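Local coordinates for Rho guanine nucleotide exchange factor 12 (Homo sapiens, PDB 1TXD), which acts as a guanine nucleotide exchange factor for the small GTPase RhoA, here as its catalytic DH domain followed by a PH domain, at residues F33-A38 / M171-K176; I80-Q85 / L106-G111; S126-A131 / I166-M171. The protein carries 1 engineered substitution. All blocks are in the same frame, centred on the assembly; numbering follows the deposited sequence.

In the fold
All three contacts lie in the helical DH domain. Contacts 1 and 2 are buried and touch each other, since Glu36 of helix 20-57 meets Leu82 of helix 72-90; their centres are about 13 Å apart. Contacts 2 and 3 both lie within the chain loop that contact 1 closes, one after the other. Contact 3, partly buried and closest to the middle of the chain, uses helix 169-186 as contact 1 does, their segments overlapping at Met171. The chemistry changes with place: a salt bridge with a threonine beside it in contact 1, leucine on aromatic rings in contact 2, and a glutamine laid against proline, with a water between the segments, in contact 3.

Contact 1. Residues F33-A38 / M171-K176; sequences FYTERA and MQRLTK
In the DH helical bundle, helix 20-57 and helix 169-186 are tied together by a buried salt bridge from Arg173 to Glu36, with a hydrogen bond to Thr35 beside it. Arg173 NH2 gives a fairly straight hydrogen bond to Glu36 OE2, 2.7 Å long, with the oxygen in the guanidinium plane. The carboxylate is met on its anti side, and both NH2 and, weakly, NE turn to the one oxygen OE2, so this is not the coplanar, two-oxygen bidentate pairing; the planes are 48° apart. On its other terminal nitrogen, Arg173 NH1 donates to Thr35 OG1 at 3.0 Å, a bond tilted out of the plane. Thr35 O lies over one guanidinium face. Arginine suits this place because it spans the gap between the helices and still has several N-H groups to share. The side chain of Glu36 leaves its helix off to one side, CG anti to the backbone N (chi1 -173°), and the bend at chi2 brings its carboxylate to Arg173. Glu36 OE2 also bonds Tyr177 OH and OE1 bonds His79 ND1, while Thr35 OG1 is tied back to Glu31 O. Tyr177 and His79 thus extend an interhelical ion-pair network inside the elongated DH (RhoGEF) bundle.

Contact 2. Residues I80-Q85 / L106-G111; sequences IGLNEQ and LTWFSG
The indole of Trp108 has Leu82 CD1 over one face, while the amide of Gln85 comes in obliquely beside the five-membered ring. The leucine methyl sits 3.5 Å above the indole plane, offset toward the rim, and makes a CH-pi contact with the five-membered ring: CD1 is 3.7 Å from that ring's centroid and 20° off its normal. It is about equally near Trp108 CG and CD2, and so rests on the part of the indole next to its attachment point. On the neighbouring Phe109, Trp108 CB lies over the centre of one ring face, and Leu82 CD2 approaches CE1 obliquely at 4.3 Å. The two methyls of one leucine therefore serve two aromatic rings. A branched side chain suits this, and the first torsion of Leu82, CG anti to the backbone N (chi1 177°), carries the fork toward helix 102-109.

Gln85, one turn further on, runs past Trp108 in the opposite direction. Its OE1 is 3.4 Å from Trp108 CD1, and its amide plane is inclined 42° to the ring. OE1 also lies near the indole NE1, but the angle is too poor for a hydrogen bond, so the contact is packing. A water donates to Thr107 O at 3.1 Å and accepts a weak bond from Gln85 NE2. Glutamine fits this exposed margin because its methylene chain can lie by the indole while its amide meets solvent. Further into the bundle, Leu82 and Phe109 both meet Tyr177 of helix 169-186, and Trp108 also packs on Met86 and Val89. Aliphatic side chains and large rings meeting between neighbouring helices in this way form the hydrophobic core of the all-helical DH domain.

Contact 3. Residues S126-A131 / I166-M171; sequences SNQPFA and IIPTQM
Gln128 lays its terminal amide against the ring of Pro168, the two side chains crossing at about a right angle. The oxygen leads: OE1 stands 3.3 Å from Pro168 CA and 3.6 Å from Pro168 CB, while NE2 keeps farther off, 3.9 Å from Pro168 CG. A long, extended chain suits glutamine to the place: with CG anti to the backbone N (chi1 174°) and the next torsion also near 180°, it reaches the turn, and the amide oxygen can face a bridging water. Ile167 CG2 flanks the same oxygen at 4.1 Å, and the side chain of Ile167 also packs on Leu46 of helix 20-57.

No direct hydrogen bond joins the segments. The water stands between them, within hydrogen-bonding distance of Gln128 OE1 and Ile167 O, and it accepts from Met171 N at 3.0 Å. This contact joins the segment around Gln128 to the turn that leads into helix 169-186 of the DH bundle. Residues 166-169 form a type I beta turn, with Pro168 at the N-cap of the helix; proline suits this spot, where its ring restrains phi near the value used. Thr169 braces the turn, its N and its OG1 both donating to Ile166 O, the hydroxyl at 2.7 Å and nearly in line with the carbonyl bond. Farther along the helix, the amide of Gln170 turns away to bond His39 and His79.

Contact 1. Residues F33-A38 / M171-K176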
loop_
_atom_site.group_PDB
_atom_site.type_symbol
_atom_site.label_atom_id
_atom_site.label_comp_id
_atom_site.label_asym_id
_atom_site.label_seq_id
_atom_site.Cartn_x
_atom_site.Cartn_y
_atom_site.Cartn_z
ATOM N N PHE A 33 -19.234 -16.786 0.105
ATOM C CA PHE A 33 -19.943 -16.441 1.319
ATOM C C PHE A 33 -19.144 -16.785 2.578
ATOM O O PHE A 33 -18.985 -15.933 3.417
ATOM C CB PHE A 33 -21.333 -17.072 1.386
ATOM C CG PHE A 33 -22.300 -16.587 0.307
ATOM C CD1 PHE A 33 -21.877 -15.830 -0.785
ATOM C CD2 PHE A 33 -23.642 -16.934 0.379
ATOM C CE1 PHE A 33 -22.785 -15.435 -1.788
ATOM C CE2 PHE A 33 -24.534 -16.529 -0.607
ATOM C CZ PHE A 33 -24.095 -15.771 -1.681
ATOM N N TYR A 34 -18.615 -18.006 2.667
ATOM C CA TYR A 34 -17.939 -18.496 3.844
ATOM C C TYR A 34 -16.670 -17.690 4.196
ATOM O O TYR A 34 -16.444 -17.406 5.356
ATOM C CB TYR A 34 -17.579 -19.989 3.663
ATOM C CG TYR A 34 -16.865 -20.610 4.857
ATOM C CD1 TYR A 34 -17.580 -21.370 5.799
ATOM C CD2 TYR A 34 -15.459 -20.437 5.063
ATOM C CE1 TYR A 34 -16.935 -21.945 6.916
ATOM C CE2 TYR A 34 -14.823 -20.987 6.179
ATOM C CZ TYR A 34 -15.573 -21.748 7.100
ATOM O OH TYR A 34 -14.984 -22.320 8.199
ATOM N N THR A 35 -15.846 -17.376 3.199
ATOM C CA THR A 35 -14.601 -16.670 3.427
ATOM C C THR A 35 -14.898 -15.197 3.689
ATOM O O THR A 35 -14.076 -14.529 4.256
ATOM C CB THR A 35 -13.657 -16.777 2.233
ATOM O OG1 THR A 35 -14.340 -16.355 1.040
ATOM C CG2 THR A 35 -13.274 -18.216 1.974
ATOM N N GLU A 36 -16.075 -14.701 3.274
ATOM C CA GLU A 36 -16.524 -13.384 3.717
ATOM C C GLU A 36 -16.853 -13.390 5.194
ATOM O O GLU A 36 -16.567 -12.400 5.888
ATOM C CB GLU A 36 -17.765 -12.856 2.963
ATOM C CG GLU A 36 -18.100 -11.409 3.326
ATOM C CD GLU A 36 -17.134 -10.444 2.712
ATOM O OE1 GLU A 36 -17.030 -9.314 3.211
ATOM O OE2 GLU A 36 -16.444 -10.819 1.749
ATOM N N ARG A 37 -17.465 -14.467 5.689
ATOM C CA ARG A 37 -17.765 -14.545 7.129
ATOM C C ARG A 37 -16.449 -14.628 7.952
ATOM O O ARG A 37 -16.288 -13.974 8.970
ATOM C CB ARG A 37 -18.650 -15.746 7.420
ATOM C CG ARG A 37 -19.473 -15.664 8.706
ATOM C CD ARG A 37 -20.492 -16.826 8.874
ATOM N NE ARG A 37 -21.146 -17.159 7.596
ATOM C CZ ARG A 37 -21.003 -18.302 6.898
ATOM N NH1 ARG A 37 -20.221 -19.299 7.333
ATOM N NH2 ARG A 37 -21.660 -18.441 5.743
ATOM N N ALA A 38 -15.505 -15.420 7.457
ATOM C CA ALA A 38 -14.186 -15.543 8.064
ATOM C C ALA A 38 -13.523 -14.159 8.131
ATOM O O ALA A 38 -12.950 -13.783 9.155
ATOM C CB ALA A 38 -13.330 -16.511 7.277
ATOM N N MET A 171 -6.057 -5.974 2.668
ATOM C CA MET A 171 -5.491 -6.019 1.310
ATOM C C MET A 171 -5.623 -7.424 0.764
ATOM O O MET A 171 -5.986 -7.582 -0.400
ATOM C CB MET A 171 -4.030 -5.534 1.314
ATOM C CG MET A 171 -3.253 -5.587 -0.034
ATOM S SD MET A 171 -3.684 -4.205 -1.154
ATOM C CE MET A 171 -4.630 -5.051 -2.316
ATOM N N GLN A 172 -5.359 -8.459 1.572
ATOM C CA GLN A 172 -5.315 -9.824 1.034
ATOM C C GLN A 172 -6.704 -10.208 0.494
ATOM O O GLN A 172 -6.836 -10.771 -0.581
ATOM C CB GLN A 172 -4.833 -10.870 2.066
ATOM C CG GLN A 172 -4.649 -12.311 1.428
ATOM C CD GLN A 172 -3.516 -12.399 0.367
ATOM O OE1 GLN A 172 -2.787 -11.415 0.144
ATOM N NE2 GLN A 172 -3.351 -13.584 -0.270
ATOM N N ARG A 173 -7.726 -9.877 1.273
ATOM C CA ARG A 173 -9.114 -10.102 0.928
ATOM C C ARG A 173 -9.477 -9.540 -0.443
ATOM O O ARG A 173 -10.136 -10.188 -1.267
ATOM C CB ARG A 173 -10.049 -9.544 2.039
ATOM C CG ARG A 173 -11.536 -9.855 1.767
ATOM C CD ARG A 173 -11.823 -11.334 1.492
ATOM N NE ARG A 173 -13.257 -11.626 1.416
ATOM C CZ ARG A 173 -13.752 -12.791 0.984
ATOM N NH1 ARG A 173 -12.936 -13.748 0.713
ATOM N NH2 ARG A 173 -15.063 -13.025 0.863
ATOM N N LEU A 174 -9.015 -8.341 -0.702
ATOM C CA LEU A 174 -9.301 -7.701 -1.943
ATOM C C LEU A 174 -8.601 -8.401 -3.114
ATOM O O LEU A 174 -9.110 -8.345 -4.198
ATOM C CB LEU A 174 -8.899 -6.249 -1.878
ATOM C CG LEU A 174 -10.030 -5.259 -1.736
ATOM C CD1 LEU A 174 -10.645 -5.377 -0.367
ATOM C CD2 LEU A 174 -9.411 -3.947 -1.883
ATOM N N THR A 175 -7.486 -9.071 -2.902
ATOM C CA THR A 175 -6.852 -9.864 -3.987
ATOM C C THR A 175 -7.681 -11.111 -4.310
ATOM O O THR A 175 -7.586 -11.624 -5.402
ATOM C CB THR A 175 -5.431 -10.327 -3.609
ATOM O OG1 THR A 175 -5.525 -11.255 -2.529
ATOM C CG2 THR A 175 -4.582 -9.179 -3.018
ATOM N N LYS A 176 -8.534 -11.542 -3.367
ATOM C CA LYS A 176 -9.309 -12.781 -3.483
ATOM C C LYS A 176 -10.623 -12.630 -4.272
ATOM O O LYS A 176 -11.057 -13.542 -4.961
ATOM C CB LYS A 176 -9.610 -13.342 -2.071
ATOM C CG LYS A 176 -8.398 -13.867 -1.264
ATOM C CD LYS A 176 -7.745 -15.060 -1.936
ATOM C CE LYS A 176 -6.362 -15.419 -1.356
ATOM N NZ LYS A 176 -6.377 -15.850 0.071
#

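Contact 2. Residues I80-Q85 / L106-G111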
loop_
_atom_site.group_PDB
_atom_site.type_symbol
_atom_site.label_atom_id
_atom_site.label_comp_id
_atom_site.label_asym_id
_atom_site.label_seq_id
_atom_site.Cartn_x
_atom_site.Cartn_y
_atom_site.Cartn_z
ATOM N N ILE A 80 -19.316 -6.350 7.324
ATOM C CA ILE A 80 -20.543 -6.845 7.970
ATOM C C ILE A 80 -21.805 -6.662 7.052
ATOM O O ILE A 80 -22.600 -7.597 6.914
ATOM C CB ILE A 80 -20.782 -6.159 9.299
ATOM C CG1 ILE A 80 -19.791 -6.634 10.349
ATOM C CG2 ILE A 80 -22.251 -6.395 9.837
ATOM C CD1 ILE A 80 -19.715 -5.727 11.564
ATOM N N GLY A 81 -21.998 -5.481 6.440
ATOM C CA GLY A 81 -23.138 -5.275 5.556
ATOM C C GLY A 81 -23.117 -6.228 4.364
ATOM O O GLY A 81 -24.113 -6.749 3.974
ATOM N N LEU A 82 -21.936 -6.459 3.807
ATOM C CA LEU A 82 -21.781 -7.315 2.668
ATOM C C LEU A 82 -22.109 -8.757 3.054
ATOM O O LEU A 82 -22.823 -9.472 2.317
ATOM C CB LEU A 82 -20.333 -7.212 2.151
ATOM C CG LEU A 82 -19.943 -8.101 0.973
ATOM C CD1 LEU A 82 -21.060 -8.145 -0.167
ATOM C CD2 LEU A 82 -18.588 -7.619 0.433
ATOM N N ASN A 83 -21.583 -9.175 4.207
ATOM C CA ASN A 83 -21.876 -10.459 4.791
ATOM C C ASN A 83 -23.372 -10.639 5.067
ATOM O O ASN A 83 -23.884 -11.698 4.870
ATOM C CB ASN A 83 -21.098 -10.643 6.088
ATOM C CG ASN A 83 -21.202 -12.038 6.632
ATOM O OD1 ASN A 83 -21.647 -12.253 7.754
ATOM N ND2 ASN A 83 -20.820 -12.999 5.825
ATOM N N GLU A 84 -24.064 -9.603 5.519
ATOM C CA GLU A 84 -25.489 -9.702 5.771
ATOM C C GLU A 84 -26.262 -9.885 4.452
ATOM O O GLU A 84 -27.249 -10.612 4.416
ATOM C CB GLU A 84 -25.997 -8.471 6.524
ATOM C CG GLU A 84 -25.636 -8.425 8.007
ATOM C CD GLU A 84 -25.987 -9.720 8.753
ATOM O OE1 GLU A 84 -27.079 -10.288 8.496
ATOM O OE2 GLU A 84 -25.179 -10.171 9.603
ATOM N N GLN A 85 -25.792 -9.264 3.370
ATOM C CA GLN A 85 -26.466 -9.352 2.086
ATOM C C GLN A 85 -26.245 -10.759 1.520
ATOM O O GLN A 85 -27.091 -11.298 0.824
ATOM C CB GLN A 85 -25.923 -8.311 1.108
ATOM C CG GLN A 85 -26.232 -6.869 1.481
ATOM C CD GLN A 85 -25.448 -5.898 0.623
ATOM O OE1 GLN A 85 -24.226 -5.967 0.554
ATOM N NE2 GLN A 85 -26.152 -4.992 -0.034
ATOM N N LEU A 106 -23.299 -7.699 -8.918
ATOM C CA LEU A 106 -23.262 -6.387 -9.527
ATOM C C LEU A 106 -23.649 -5.260 -8.557
ATOM O O LEU A 106 -23.086 -4.181 -8.627
ATOM C CB LEU A 106 -24.140 -6.353 -10.795
ATOM C CG LEU A 106 -23.467 -6.999 -12.012
ATOM C CD1 LEU A 106 -24.354 -6.880 -13.302
ATOM C CD2 LEU A 106 -22.059 -6.434 -12.272
ATOM N N THR A 107 -24.598 -5.511 -7.667
ATOM C CA THR A 107 -24.911 -4.585 -6.568
ATOM C C THR A 107 -23.757 -4.408 -5.554
ATOM O O THR A 107 -23.531 -3.289 -5.040
ATOM C CB THR A 107 -26.199 -5.079 -5.853
ATOM O OG1 THR A 107 -27.286 -5.042 -6.784
ATOM C CG2 THR A 107 -26.646 -4.108 -4.784
ATOM N N TRP A 108 -23.035 -5.502 -5.263
ATOM C CA TRP A 108 -21.979 -5.508 -4.275
ATOM C C TRP A 108 -20.701 -4.848 -4.798
ATOM O O TRP A 108 -20.024 -4.125 -4.054
ATOM C CB TRP A 108 -21.666 -6.941 -3.804
ATOM C CG TRP A 108 -22.824 -7.620 -3.215
ATOM C CD1 TRP A 108 -23.916 -7.024 -2.681
ATOM C CD2 TRP A 108 -23.037 -9.036 -3.082
ATOM N NE1 TRP A 108 -24.807 -7.971 -2.241
ATOM C CE2 TRP A 108 -24.288 -9.212 -2.458
ATOM C CE3 TRP A 108 -22.296 -10.168 -3.412
ATOM C CZ2 TRP A 108 -24.826 -10.477 -2.174
ATOM C CZ3 TRP A 108 -22.830 -11.424 -3.134
ATOM C CH2 TRP A 108 -24.085 -11.564 -2.516
ATOM N N PHE A 109 -20.418 -5.051 -6.085
ATOM C CA PHE A 109 -19.101 -4.773 -6.648
ATOM C C PHE A 109 -19.068 -3.870 -7.868
ATOM O O PHE A 109 -18.014 -3.744 -8.514
ATOM C CB PHE A 109 -18.413 -6.118 -6.999
ATOM C CG PHE A 109 -18.205 -7.014 -5.816
ATOM C CD1 PHE A 109 -17.498 -6.562 -4.706
ATOM C CD2 PHE A 109 -18.701 -8.322 -5.807
ATOM C CE1 PHE A 109 -17.308 -7.376 -3.621
ATOM C CE2 PHE A 109 -18.521 -9.135 -4.733
ATOM C CZ PHE A 109 -17.805 -8.676 -3.627
ATOM N N SER A 110 -20.198 -3.243 -8.199
ATOM C CA SER A 110 -20.239 -2.177 -9.211
ATOM C C SER A 110 -21.084 -1.000 -8.723
ATOM O O SER A 110 -21.777 -1.083 -7.704
ATOM C CB SER A 110 -20.806 -2.709 -10.544
ATOM O OG SER A 110 -22.138 -3.122 -10.359
ATOM N N GLY A 111 -21.079 0.080 -9.472
ATOM C CA GLY A 111 -21.851 1.240 -9.061
ATOM C C GLY A 111 -21.461 1.706 -7.663
ATOM O O GLY A 111 -20.270 1.704 -7.330
HETATM O O HOH W 1 -24.194 -2.997 -2.062
#

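Contact 3. Residues S126-A131 / I166-M171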
loop_
_atom_site.group_PDB
_atom_site.type_symbol
_atom_site.label_atom_id
_atom_site.label_comp_id
_atom_site.label_asym_id
_atom_site.label_seq_id
_atom_site.Cartn_x
_atom_site.Cartn_y
_atom_site.Cartn_z
ATOM N N SER A 126 -3.812 1.747 2.049
ATOM C CA SER A 126 -2.728 2.658 1.628
ATOM C C SER A 126 -2.067 3.233 2.871
ATOM O O SER A 126 -0.938 3.575 2.846
ATOM C CB SER A 126 -3.258 3.797 0.726
ATOM O OG SER A 126 -4.113 4.671 1.461
ATOM N N ASN A 127 -2.806 3.260 3.967
ATOM C CA ASN A 127 -2.281 3.633 5.251
ATOM C C ASN A 127 -1.404 2.635 5.999
ATOM O O ASN A 127 -0.732 3.023 7.005
ATOM C CB ASN A 127 -3.413 3.936 6.242
ATOM C CG ASN A 127 -2.909 4.736 7.429
ATOM O OD1 ASN A 127 -2.168 5.642 7.238
ATOM N ND2 ASN A 127 -3.221 4.326 8.640
ATOM N N GLN A 128 -1.430 1.393 5.531
ATOM C CA GLN A 128 -0.751 0.307 6.160
ATOM C C GLN A 128 0.714 0.574 6.490
ATOM O O GLN A 128 1.092 0.268 7.599
ATOM C CB GLN A 128 -0.884 -0.988 5.338
ATOM C CG GLN A 128 -0.030 -2.135 5.917
ATOM C CD GLN A 128 -0.320 -3.442 5.232
ATOM O OE1 GLN A 128 -1.465 -3.851 5.143
ATOM N NE2 GLN A 128 0.705 -4.069 4.703
ATOM N N PRO A 129 1.539 1.090 5.581
ATOM C CA PRO A 129 2.944 1.324 5.907
ATOM C C PRO A 129 3.056 2.419 6.995
ATOM O O PRO A 129 3.944 2.364 7.867
ATOM C CB PRO A 129 3.577 1.807 4.584
ATOM C CG PRO A 129 2.571 1.653 3.491
ATOM C CD PRO A 129 1.212 1.463 4.204
ATOM N N PHE A 130 2.188 3.423 6.935
ATOM C CA PHE A 130 2.207 4.419 7.987
ATOM C C PHE A 130 1.812 3.716 9.288
ATOM O O PHE A 130 2.363 4.033 10.336
ATOM C CB PHE A 130 1.280 5.661 7.728
ATOM C CG PHE A 130 1.613 6.397 6.459
ATOM C CD1 PHE A 130 2.614 7.356 6.428
ATOM C CD2 PHE A 130 0.916 6.131 5.288
ATOM C CE1 PHE A 130 2.950 8.001 5.262
ATOM C CE2 PHE A 130 1.249 6.807 4.107
ATOM C CZ PHE A 130 2.244 7.745 4.097
ATOM N N ALA A 131 0.865 2.795 9.243
ATOM C CA ALA A 131 0.249 2.321 10.530
ATOM C C ALA A 131 1.258 1.351 11.175
ATOM O O ALA A 131 1.493 1.391 12.360
ATOM C CB ALA A 131 -1.078 1.691 10.314
ATOM N N ILE A 166 -1.935 -8.959 11.361
ATOM C CA ILE A 166 -3.377 -9.040 11.162
ATOM C C ILE A 166 -3.863 -7.917 10.248
ATOM O O ILE A 166 -4.770 -8.056 9.439
ATOM C CB ILE A 166 -4.060 -8.992 12.561
ATOM C CG1 ILE A 166 -3.517 -10.101 13.461
ATOM C CG2 ILE A 166 -5.573 -9.056 12.374
ATOM C CD1 ILE A 166 -4.203 -10.177 14.821
ATOM N N ILE A 167 -3.268 -6.760 10.376
ATOM C CA ILE A 167 -3.719 -5.629 9.623
ATOM C C ILE A 167 -3.754 -5.817 8.126
ATOM O O ILE A 167 -4.718 -5.455 7.481
ATOM C CB ILE A 167 -2.871 -4.448 10.087
ATOM C CG1 ILE A 167 -3.561 -3.792 11.278
ATOM C CG2 ILE A 167 -2.612 -3.372 9.015
ATOM C CD1 ILE A 167 -2.532 -3.052 12.029
ATOM N N PRO A 168 -2.729 -6.471 7.589
ATOM C CA PRO A 168 -2.680 -6.770 6.155
ATOM C C PRO A 168 -3.786 -7.753 5.612
ATOM O O PRO A 168 -3.684 -8.182 4.417
ATOM C CB PRO A 168 -1.287 -7.382 5.943
ATOM C CG PRO A 168 -0.400 -6.970 7.118
ATOM C CD PRO A 168 -1.542 -6.888 8.349
ATOM N N THR A 169 -4.753 -8.134 6.464
ATOM C CA THR A 169 -5.811 -9.034 6.046
ATOM C C THR A 169 -6.780 -8.328 5.104
ATOM O O THR A 169 -7.280 -9.018 4.173
ATOM C CB THR A 169 -6.576 -9.680 7.193
ATOM O OG1 THR A 169 -7.036 -8.675 8.117
ATOM C CG2 THR A 169 -5.643 -10.582 8.000
ATOM N N GLN A 170 -7.005 -7.002 5.268
ATOM C CA GLN A 170 -7.860 -6.280 4.328
ATOM C C GLN A 170 -7.322 -6.323 2.875
ATOM O O GLN A 170 -8.057 -6.686 1.941
ATOM C CB GLN A 170 -8.011 -4.837 4.708
ATOM C CG GLN A 170 -9.045 -4.133 3.876
ATOM C CD GLN A 170 -10.506 -4.732 4.034
ATOM O OE1 GLN A 170 -10.830 -5.452 5.016
ATOM N NE2 GLN A 170 -11.359 -4.419 3.067
ATOM N N MET A 171 -6.057 -5.974 2.668
ATOM C CA MET A 171 -5.491 -6.019 1.310
ATOM C C MET A 171 -5.623 -7.424 0.764
ATOM O O MET A 171 -5.986 -7.582 -0.400
ATOM C CB MET A 171 -4.030 -5.534 1.314
ATOM C CG MET A 171 -3.253 -5.587 -0.034
ATOM S SD MET A 171 -3.684 -4.205 -1.154
ATOM C CE MET A 171 -4.630 -5.051 -2.316
HETATM O O HOH W 2 -4.443 -4.467 4.632
#